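Acarbose/maltose binding protein GacH (Streptomyces glaucescens, PDB 3K01) binds acarbose and an acarbose homolog as the solute receptor of an ABC transporter, and probably maltose as well. Local coordinates at residues 115-120 against 336-342; 193-199 against 288-294; 147-151 against 271-275. All blocks are in the same frame, centred on the assembly; numbering follows the deposited sequence.

Contact 1. Residues 115-120 against 336-342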
loop_
_atom_site.group_PDB
_atom_site.type_symbol
_atom_site.label_atom_id
_atom_site.label_comp_id
_atom_site.label_asym_id
_atom_site.label_seq_id
_atom_site.Cartn_x
_atom_site.Cartn_y
_atom_site.Cartn_z
ATOM N N ASP A 115 17.213 -9.592 11.629
ATOM C CA ASP A 115 17.429 -8.179 11.309
ATOM C C ASP A 115 16.261 -7.325 11.792
ATOM O O ASP A 115 15.166 -7.421 11.237
ATOM C CB ASP A 115 17.630 -7.995 9.804
ATOM C CG ASP A 115 18.961 -8.538 9.324
ATOM O OD1 ASP A 115 19.841 -8.793 10.172
ATOM O OD2 ASP A 115 19.218 -8.741 8.118
ATOM N N GLY A 116 16.465 -6.487 12.814
ATOM C CA GLY A 116 15.281 -6.114 13.599
ATOM C C GLY A 116 14.642 -4.713 13.596
ATOM O O GLY A 116 13.484 -4.569 13.206
ATOM N N SER A 117 15.386 -3.691 14.025
ATOM C CA SER A 117 14.894 -2.322 14.242
ATOM C C SER A 117 15.083 -1.413 13.058
ATOM O O SER A 117 14.713 -0.249 13.066
ATOM C CB SER A 117 15.535 -1.703 15.441
ATOM O OG SER A 117 14.710 -0.641 15.885
ATOM N N ASP A 118 15.718 -1.962 12.052
ATOM C CA ASP A 118 16.002 -1.303 10.826
ATOM C C ASP A 118 14.705 -0.991 10.045
ATOM O O ASP A 118 14.670 -0.097 9.253
ATOM C CB ASP A 118 16.907 -2.263 10.021
ATOM C CG ASP A 118 17.656 -1.607 8.886
ATOM O OD1 ASP A 118 17.856 -0.411 8.825
ATOM O OD2 ASP A 118 18.114 -2.356 8.034
ATOM N N HIS A 119 13.632 -1.739 10.249
ATOM C CA HIS A 119 12.469 -1.537 9.368
ATOM C C HIS A 119 11.678 -0.285 9.711
ATOM O O HIS A 119 11.551 0.092 10.881
ATOM C CB HIS A 119 11.552 -2.747 9.385
ATOM C CG HIS A 119 12.198 -3.981 8.862
ATOM N ND1 HIS A 119 12.344 -4.231 7.517
ATOM C CD2 HIS A 119 12.773 -5.022 9.505
ATOM C CE1 HIS A 119 12.952 -5.390 7.349
ATOM N NE2 HIS A 119 13.244 -5.878 8.544
ATOM N N LEU A 120 11.139 0.359 8.681
ATOM C CA LEU A 120 10.176 1.438 8.876
ATOM C C LEU A 120 9.093 0.983 9.845
ATOM O O LEU A 120 8.639 -0.152 9.786
ATOM C CB LEU A 120 9.555 1.823 7.537
ATOM C CG LEU A 120 10.500 2.520 6.547
ATOM C CD1 LEU A 120 9.862 2.543 5.153
ATOM C CD2 LEU A 120 10.882 3.941 6.987
ATOM N N PRO A 336 12.238 -0.142 -0.443
ATOM C CA PRO A 336 12.602 -0.998 0.689
ATOM C C PRO A 336 11.896 -0.658 1.981
ATOM O O PRO A 336 11.387 0.453 2.173
ATOM C CB PRO A 336 14.105 -0.764 0.853
ATOM C CG PRO A 336 14.444 0.442 0.028
ATOM C CD PRO A 336 13.310 0.800 -0.849
ATOM N N THR A 337 11.908 -1.607 2.910
ATOM C CA THR A 337 11.399 -1.314 4.234
ATOM C C THR A 337 12.501 -0.996 5.217
ATOM O O THR A 337 12.233 -0.440 6.280
ATOM C CB THR A 337 10.596 -2.465 4.792
ATOM O OG1 THR A 337 11.455 -3.616 4.959
ATOM C CG2 THR A 337 9.463 -2.808 3.859
ATOM N N ARG A 338 13.738 -1.308 4.890
ATOM C CA ARG A 338 14.865 -1.078 5.832
ATOM C C ARG A 338 15.403 0.334 5.723
ATOM O O ARG A 338 15.769 0.743 4.673
ATOM C CB ARG A 338 15.977 -2.076 5.538
ATOM C CG ARG A 338 15.667 -3.468 6.091
ATOM C CD ARG A 338 16.803 -4.443 5.803
ATOM N NE ARG A 338 16.557 -5.723 6.432
ATOM C CZ ARG A 338 16.846 -5.953 7.684
ATOM N NH1 ARG A 338 17.652 -5.184 8.342
ATOM N NH2 ARG A 338 16.369 -7.003 8.260
ATOM N N THR A 339 15.443 1.053 6.824
ATOM C CA THR A 339 15.883 2.439 6.782
ATOM C C THR A 339 17.322 2.556 6.272
ATOM O O THR A 339 17.654 3.488 5.538
ATOM C CB THR A 339 15.701 3.137 8.141
ATOM O OG1 THR A 339 16.541 2.508 9.110
ATOM C CG2 THR A 339 14.270 3.048 8.608
ATOM N N SER A 340 18.153 1.580 6.610
ATOM C CA SER A 340 19.557 1.587 6.192
ATOM C C SER A 340 19.699 1.556 4.687
ATOM O O SER A 340 20.648 2.146 4.129
ATOM C CB SER A 340 20.326 0.402 6.795
ATOM O OG SER A 340 19.874 -0.857 6.292
ATOM N N VAL A 341 18.772 0.875 4.004
ATOM C CA VAL A 341 18.919 0.682 2.571
ATOM C C VAL A 341 18.718 2.000 1.814
ATOM O O VAL A 341 19.323 2.225 0.773
ATOM C CB VAL A 341 17.957 -0.420 2.083
ATOM C CG1 VAL A 341 17.995 -0.585 0.577
ATOM C CG2 VAL A 341 18.337 -1.751 2.751
ATOM N N TYR A 342 17.911 2.903 2.368
ATOM C CA TYR A 342 17.712 4.223 1.758
ATOM C C TYR A 342 18.970 5.075 1.752
ATOM O O TYR A 342 19.039 6.045 1.007
ATOM C CB TYR A 342 16.562 4.981 2.459
ATOM C CG TYR A 342 15.197 4.431 2.099
ATOM C CD1 TYR A 342 14.546 4.855 0.951
ATOM C CD2 TYR A 342 14.569 3.486 2.907
ATOM C CE1 TYR A 342 13.294 4.341 0.608
ATOM C CE2 TYR A 342 13.321 2.991 2.601
ATOM C CZ TYR A 342 12.685 3.417 1.444
ATOM O OH TYR A 342 11.452 2.930 1.096
#

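Contact 2. Residues 193-199 against 288-294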
loop_
_atom_site.group_PDB
_atom_site.type_symbol
_atom_site.label_atom_id
_atom_site.label_comp_id
_atom_site.label_asym_id
_atom_site.label_seq_id
_atom_site.Cartn_x
_atom_site.Cartn_y
_atom_site.Cartn_z
ATOM N N LEU A 193 -8.981 6.947 1.847
ATOM C CA LEU A 193 -8.241 6.944 3.086
ATOM C C LEU A 193 -7.380 8.190 3.327
ATOM O O LEU A 193 -7.345 8.690 4.451
ATOM C CB LEU A 193 -7.453 5.627 3.255
ATOM C CG LEU A 193 -8.342 4.377 3.325
ATOM C CD1 LEU A 193 -7.470 3.127 3.385
ATOM C CD2 LEU A 193 -9.245 4.406 4.558
ATOM N N PRO A 194 -6.722 8.744 2.294
ATOM C CA PRO A 194 -5.999 10.005 2.565
ATOM C C PRO A 194 -6.870 11.111 3.150
ATOM O O PRO A 194 -6.411 11.871 3.999
ATOM C CB PRO A 194 -5.489 10.401 1.166
ATOM C CG PRO A 194 -5.283 9.082 0.481
ATOM C CD PRO A 194 -6.499 8.275 0.905
ATOM N N TYR A 195 -8.116 11.200 2.681
ATOM C CA TYR A 195 -9.034 12.207 3.225
ATOM C C TYR A 195 -9.435 11.922 4.665
ATOM O O TYR A 195 -9.536 12.842 5.483
ATOM C CB TYR A 195 -10.272 12.370 2.319
ATOM C CG TYR A 195 -9.849 12.782 0.925
ATOM C CD1 TYR A 195 -9.313 14.040 0.661
ATOM C CD2 TYR A 195 -9.931 11.889 -0.113
ATOM C CE1 TYR A 195 -8.885 14.380 -0.625
ATOM C CE2 TYR A 195 -9.516 12.210 -1.390
ATOM C CZ TYR A 195 -9.004 13.472 -1.624
ATOM O OH TYR A 195 -8.543 13.764 -2.902
ATOM N N LEU A 196 -9.650 10.640 4.977
ATOM C CA LEU A 196 -9.953 10.247 6.344
ATOM C C LEU A 196 -8.777 10.593 7.271
ATOM O O LEU A 196 -8.953 11.238 8.311
ATOM C CB LEU A 196 -10.275 8.764 6.402
ATOM C CG LEU A 196 -10.625 8.251 7.815
ATOM C CD1 LEU A 196 -11.893 8.921 8.372
ATOM C CD2 LEU A 196 -10.777 6.770 7.759
ATOM N N TYR A 197 -7.561 10.206 6.867
ATOM C CA TYR A 197 -6.379 10.479 7.687
ATOM C C TYR A 197 -6.152 11.993 7.782
ATOM O O TYR A 197 -5.717 12.501 8.821
ATOM C CB TYR A 197 -5.161 9.768 7.085
ATOM C CG TYR A 197 -5.295 8.266 6.960
ATOM C CD1 TYR A 197 -6.042 7.511 7.874
ATOM C CD2 TYR A 197 -4.702 7.597 5.898
ATOM C CE1 TYR A 197 -6.134 6.131 7.746
ATOM C CE2 TYR A 197 -4.780 6.251 5.774
ATOM C CZ TYR A 197 -5.526 5.504 6.673
ATOM O OH TYR A 197 -5.592 4.128 6.538
ATOM N N GLY A 198 -6.462 12.708 6.701
ATOM C CA GLY A 198 -6.290 14.159 6.710
ATOM C C GLY A 198 -7.196 14.851 7.732
ATOM O O GLY A 198 -6.906 15.966 8.176
ATOM N N GLU A 199 -8.311 14.206 8.071
ATOM C CA GLU A 199 -9.202 14.738 9.101
ATOM C C GLU A 199 -8.867 14.202 10.478
ATOM O O GLU A 199 -9.599 14.447 11.453
ATOM C CB GLU A 199 -10.655 14.428 8.741
ATOM C CG GLU A 199 -11.125 15.146 7.479
ATOM C CD GLU A 199 -10.799 16.619 7.525
ATOM O OE1 GLU A 199 -11.259 17.269 8.498
ATOM O OE2 GLU A 199 -10.083 17.134 6.641
ATOM N N SER A 288 -7.872 18.906 7.718
ATOM C CA SER A 288 -8.010 19.888 8.793
ATOM C C SER A 288 -7.308 19.467 10.071
ATOM O O SER A 288 -7.056 20.314 10.939
ATOM C CB SER A 288 -9.488 20.159 9.086
ATOM O OG SER A 288 -10.062 19.113 9.824
ATOM N N ALA A 289 -7.001 18.177 10.220
ATOM C CA ALA A 289 -6.540 17.667 11.527
ATOM C C ALA A 289 -5.532 16.522 11.425
ATOM O O ALA A 289 -5.370 15.743 12.365
ATOM C CB ALA A 289 -7.747 17.245 12.410
ATOM N N GLY A 290 -4.855 16.395 10.285
ATOM C CA GLY A 290 -3.905 15.319 10.099
ATOM C C GLY A 290 -3.388 15.269 8.675
ATOM O O GLY A 290 -3.771 16.085 7.814
ATOM N N GLN A 291 -2.508 14.316 8.423
ATOM C CA GLN A 291 -1.971 14.101 7.103
ATOM C C GLN A 291 -1.480 12.678 7.045
ATOM O O GLN A 291 -0.638 12.265 7.857
ATOM C CB GLN A 291 -0.823 15.063 6.824
ATOM C CG GLN A 291 -0.333 14.969 5.386
ATOM C CD GLN A 291 0.711 16.012 4.982
ATOM O OE1 GLN A 291 1.032 16.175 3.778
ATOM N NE2 GLN A 291 1.222 16.731 5.941
ATOM N N GLY A 292 -1.968 11.923 6.084
ATOM C CA GLY A 292 -1.477 10.564 5.941
ATOM C C GLY A 292 -2.032 9.876 4.732
ATOM O O GLY A 292 -3.103 10.244 4.222
ATOM N N SER A 293 -1.336 8.828 4.303
ATOM C CA SER A 293 -1.718 8.043 3.146
ATOM C C SER A 293 -1.733 6.573 3.545
ATOM O O SER A 293 -1.003 6.159 4.448
ATOM C CB SER A 293 -0.737 8.293 1.990
ATOM O OG SER A 293 0.599 8.190 2.451
ATOM N N PRO A 294 -2.573 5.764 2.912
ATOM C CA PRO A 294 -2.650 4.365 3.324
ATOM C C PRO A 294 -1.410 3.567 2.942
ATOM O O PRO A 294 -0.705 3.872 1.982
ATOM C CB PRO A 294 -3.879 3.862 2.587
ATOM C CG PRO A 294 -3.932 4.735 1.330
ATOM C CD PRO A 294 -3.497 6.079 1.800
HETATM O O HOH W 1 -3.977 13.332 4.563
#

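Contact 3. Residues 147-151 against 271-275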
loop_
_atom_site.group_PDB
_atom_site.type_symbol
_atom_site.label_atom_id
_atom_site.label_comp_id
_atom_site.label_asym_id
_atom_site.label_seq_id
_atom_site.Cartn_x
_atom_site.Cartn_y
_atom_site.Cartn_z
ATOM N N TYR A 147 1.691 15.578 -9.695
ATOM C CA TYR A 147 1.363 16.883 -10.251
ATOM C C TYR A 147 2.117 17.136 -11.552
ATOM O O TYR A 147 3.237 16.668 -11.770
ATOM C CB TYR A 147 1.580 18.028 -9.239
ATOM C CG TYR A 147 2.966 18.168 -8.677
ATOM C CD1 TYR A 147 3.372 17.414 -7.572
ATOM C CD2 TYR A 147 3.864 19.095 -9.231
ATOM C CE1 TYR A 147 4.638 17.563 -7.046
ATOM C CE2 TYR A 147 5.116 19.238 -8.710
ATOM C CZ TYR A 147 5.488 18.475 -7.620
ATOM O OH TYR A 147 6.761 18.604 -7.081
ATOM N N ASN A 148 1.461 17.895 -12.424
ATOM C CA ASN A 148 2.008 18.359 -13.689
ATOM C C ASN A 148 2.777 19.641 -13.406
ATOM O O ASN A 148 2.198 20.687 -13.094
ATOM C CB ASN A 148 0.832 18.599 -14.644
ATOM C CG ASN A 148 1.255 18.989 -16.056
ATOM O OD1 ASN A 148 0.624 18.534 -17.068
ATOM N ND2 ASN A 148 2.232 19.852 -16.159
ATOM N N LYS A 149 4.105 19.562 -13.498
ATOM C CA LYS A 149 4.931 20.714 -13.120
ATOM C C LYS A 149 4.654 21.927 -13.987
ATOM O O LYS A 149 4.567 23.035 -13.471
ATOM C CB LYS A 149 6.417 20.364 -13.146
ATOM C CG LYS A 149 6.827 19.414 -12.033
ATOM C CD LYS A 149 8.322 19.118 -12.070
ATOM C CE LYS A 149 8.707 18.163 -10.954
ATOM N NZ LYS A 149 10.162 18.229 -10.608
ATOM N N GLU A 150 4.479 21.724 -15.289
ATOM C CA GLU A 150 4.273 22.840 -16.199
ATOM C C GLU A 150 2.955 23.539 -15.910
ATOM O O GLU A 150 2.882 24.760 -15.983
ATOM C CB GLU A 150 4.343 22.376 -17.641
ATOM C CG GLU A 150 4.266 23.518 -18.639
ATOM C CD GLU A 150 2.871 23.830 -19.116
ATOM O OE1 GLU A 150 1.924 23.000 -19.024
ATOM O OE2 GLU A 150 2.698 24.966 -19.631
ATOM N N LEU A 151 1.887 22.782 -15.622
ATOM C CA LEU A 151 0.622 23.446 -15.322
ATOM C C LEU A 151 0.693 24.230 -14.026
ATOM O O LEU A 151 0.188 25.352 -13.936
ATOM C CB LEU A 151 -0.542 22.447 -15.299
ATOM C CG LEU A 151 -0.924 21.840 -16.657
ATOM C CD1 LEU A 151 -2.003 20.764 -16.450
ATOM C CD2 LEU A 151 -1.445 22.907 -17.627
ATOM N N ALA A 271 0.688 12.114 -22.911
ATOM C CA ALA A 271 1.022 13.147 -23.869
ATOM C C ALA A 271 1.659 14.368 -23.233
ATOM O O ALA A 271 2.432 15.064 -23.892
ATOM C CB ALA A 271 -0.197 13.552 -24.658
ATOM N N ARG A 272 1.375 14.639 -21.958
ATOM C CA ARG A 272 1.991 15.796 -21.312
ATOM C C ARG A 272 3.266 15.457 -20.562
ATOM O O ARG A 272 3.853 16.331 -19.916
ATOM C CB ARG A 272 0.964 16.521 -20.450
ATOM C CG ARG A 272 0.062 17.409 -21.347
ATOM C CD ARG A 272 -0.883 18.135 -20.524
ATOM N NE ARG A 272 -1.818 18.846 -21.366
ATOM C CZ ARG A 272 -1.700 20.127 -21.635
ATOM N NH1 ARG A 272 -0.662 20.816 -21.163
ATOM N NH2 ARG A 272 -2.599 20.730 -22.410
ATOM N N PHE A 273 3.736 14.214 -20.699
ATOM C CA PHE A 273 4.921 13.737 -19.972
ATOM C C PHE A 273 6.007 13.107 -20.837
ATOM O O PHE A 273 6.792 12.290 -20.351
ATOM C CB PHE A 273 4.495 12.818 -18.800
ATOM C CG PHE A 273 3.567 13.517 -17.855
ATOM C CD1 PHE A 273 4.068 14.355 -16.864
ATOM C CD2 PHE A 273 2.185 13.454 -18.038
ATOM C CE1 PHE A 273 3.244 15.065 -16.015
ATOM C CE2 PHE A 273 1.339 14.185 -17.189
ATOM C CZ PHE A 273 1.877 14.999 -16.187
ATOM N N LYS A 274 6.045 13.529 -22.100
ATOM C CA LYS A 274 7.177 13.189 -22.982
ATOM C C LYS A 274 8.505 13.475 -22.268
ATOM O O LYS A 274 9.423 12.664 -22.319
ATOM C CB LYS A 274 7.101 13.965 -24.296
ATOM C CG LYS A 274 6.003 13.476 -25.251
ATOM C CD LYS A 274 5.891 14.369 -26.505
ATOM C CE LYS A 274 5.736 15.861 -26.160
ATOM N NZ LYS A 274 5.408 16.724 -27.328
ATOM N N ASP A 275 8.573 14.618 -21.586
ATOM C CA ASP A 275 9.661 14.936 -20.661
ATOM C C ASP A 275 9.227 14.462 -19.280
ATOM O O ASP A 275 8.349 15.085 -18.654
ATOM C CB ASP A 275 9.888 16.455 -20.672
ATOM C CG ASP A 275 11.024 16.920 -19.746
ATOM O OD1 ASP A 275 11.636 16.117 -19.009
ATOM O OD2 ASP A 275 11.304 18.145 -19.768
HETATM O O HOH W 2 1.486 20.212 -19.438
#

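Contact 1. Residues 115-120 against 336-342
His119 and Arg338 lie side by side in a single beta bridge, their CA atoms 4.3 Å apart, with Thr339 N donating to Asp118 O in a straight 2.8 Å bond and Leu120 N giving an equally short one to Thr337 O. The pairing joins two loops of a type 2 periplasmic-binding-protein fold, one leading into helix 121-125, the other running on from helix 322-332. Asp118 does most of the side-chain work. Its CG stands anti to the backbone N (chi1 -163°), which turns the carboxylate to the other loop just where the chain from Thr339 onward takes up a helix-like turn. There Asp118 OD1 accepts Ser340 N at 3.0 Å on its syn side, while OD2 of the same carboxylate turns its anti lone pair to Arg338 NH1, a 2.9 Å salt bridge. The carboxylate and guanidinium planes are 56° apart, so the two groups do not pair in parallel. Farther back, Arg338 NE is tied to Ser320 O, which helps fix the rotation of the guanidinium. Asp115 OD2 lies over one face of that group and His119 over the opposite one; the Asp115 interaction is one of charge, and the exact place of Arg338 NH2 is doubtful. His119 reaches Thr337 with the edge of its ring: His119 ND1 donates to Thr337 OG1 at 2.8 Å, almost in the ring plane. On the apolar flank Leu120 CD2 meets Thr339 CG2 at 3.9 Å. Tyr342 closes its own loop, OH donating to a lone pair of Pro336 O at 2.7 Å.

Contact 2. Residues 193-199 against 288-294
Tyr197 and Pro294 meet at the rim of the tyrosine ring: Tyr197 CE2 lies 3.6 Å from Pro294 N, and Gly292 O sits close to the ring plane beside CD2, so that residues 292-294 pass along the ring's edge. Leu193 O, one turn back in the helix, stands over one face of the same ring, toward its rim. Two prolines cross at about a right angle next to it, Pro194 CG touching Pro294 CD at 3.7 Å, and Leu193 CD1 packs obliquely on Pro294 CB at 3.8 Å. Polar grip comes at the other end of the contact, at Gly198 and Glu199. Gly198 O accepts Ala289 N at 3.0 Å, and Glu199, bent at chi2 (-50°), folds its carboxylate back to hold Ser288 with both oxygens. Ser288 OG donates to Glu199 OE1 at 2.6 Å on its syn side, while Ser288 N comes to Glu199 OE2 at 3.0 Å from above the carboxylate plane. OE1 also forms a salt bridge with Arg220, which should help keep the glutamate ionised. Midway, a water bridges Pro194 O and Gly292 N. Helix 216-230 thus backs the Glu199 end, helix 376-387 covers Leu193, and Leu143 of strand 132-148 packs against both prolines where strand 293-302 enters the mixed sheet.

Contact 3. Residues 147-151 against 271-275
The guanidinium of Arg272 presents its edge to Glu150: a water sits in its plane at NH1, and Glu150 OE1 lies near that plane too, 4.0 Å from Arg272 NH1. Carboxylate and guanidinium are turned only 20° from each other, but the charges stay too far apart for a salt bridge. The water fills in instead, accepting from Arg272 NH1 at 2.8 Å and donating to Glu150 OE1 at 2.9 Å, so the two opposite charges are joined through the water rather than directly. The second flat group, the Phe273 ring, takes the Asn148 side chain at its far end, Phe273 CZ lying 4.0 Å from Asn148 CG, with the amide and ring planes 57° apart.

Asn148 extends to this spot because its CG is anti to the backbone N (chi1 -176°), which carries the amide into the angle between Phe273 and the arginine stem. Arg272 itself runs extended from CG to NE. Arg272 NE is held by Ser251 O, which probably helps place the group, and Leu151 CD2 lies 4.2 Å from Arg272 NH1. The direct approaches across the contact are therefore van der Waals and charge contacts, with the water as the polar bridge.

Much of the remaining linkage runs through Asn278, which gives its side-chain oxygen to Glu150 N and its amide nitrogen to Arg272 O. Asn148 occupies the N-cap position of helix 149-155, directly after strand 132-148, whose backbone here bonds to Ala255 on strand 254-259 and to Gly280 on strand 279-283. This is a strand-to-helix junction at the end of strand 132-148 of the mixed sheet, covered by the loop before strand 279-283, in the alpha/beta fold of the solute-binding proteins.

Following the chain from the N terminus, residues 115-120 come first, and contact 1 is completed only when 336-342 returns to them, closing a long loop that holds both other contacts. Within it, 147-151 begins contact 3 and 193-199 begins contact 2; then 271-275 closes contact 3 and 288-294 closes contact 2, so these two loops cross. Contacts 2 and 3 reach the same mixed sheet, through the neighbouring strands 293-302 and 132-148, with centres about 26 Å apart. Contact 1 ties the lead into helix 121-125 to the chain beyond helix 322-332, and its nearest atoms are about 11 Å from those of contact 2 and about 17 Å from those of contact 3.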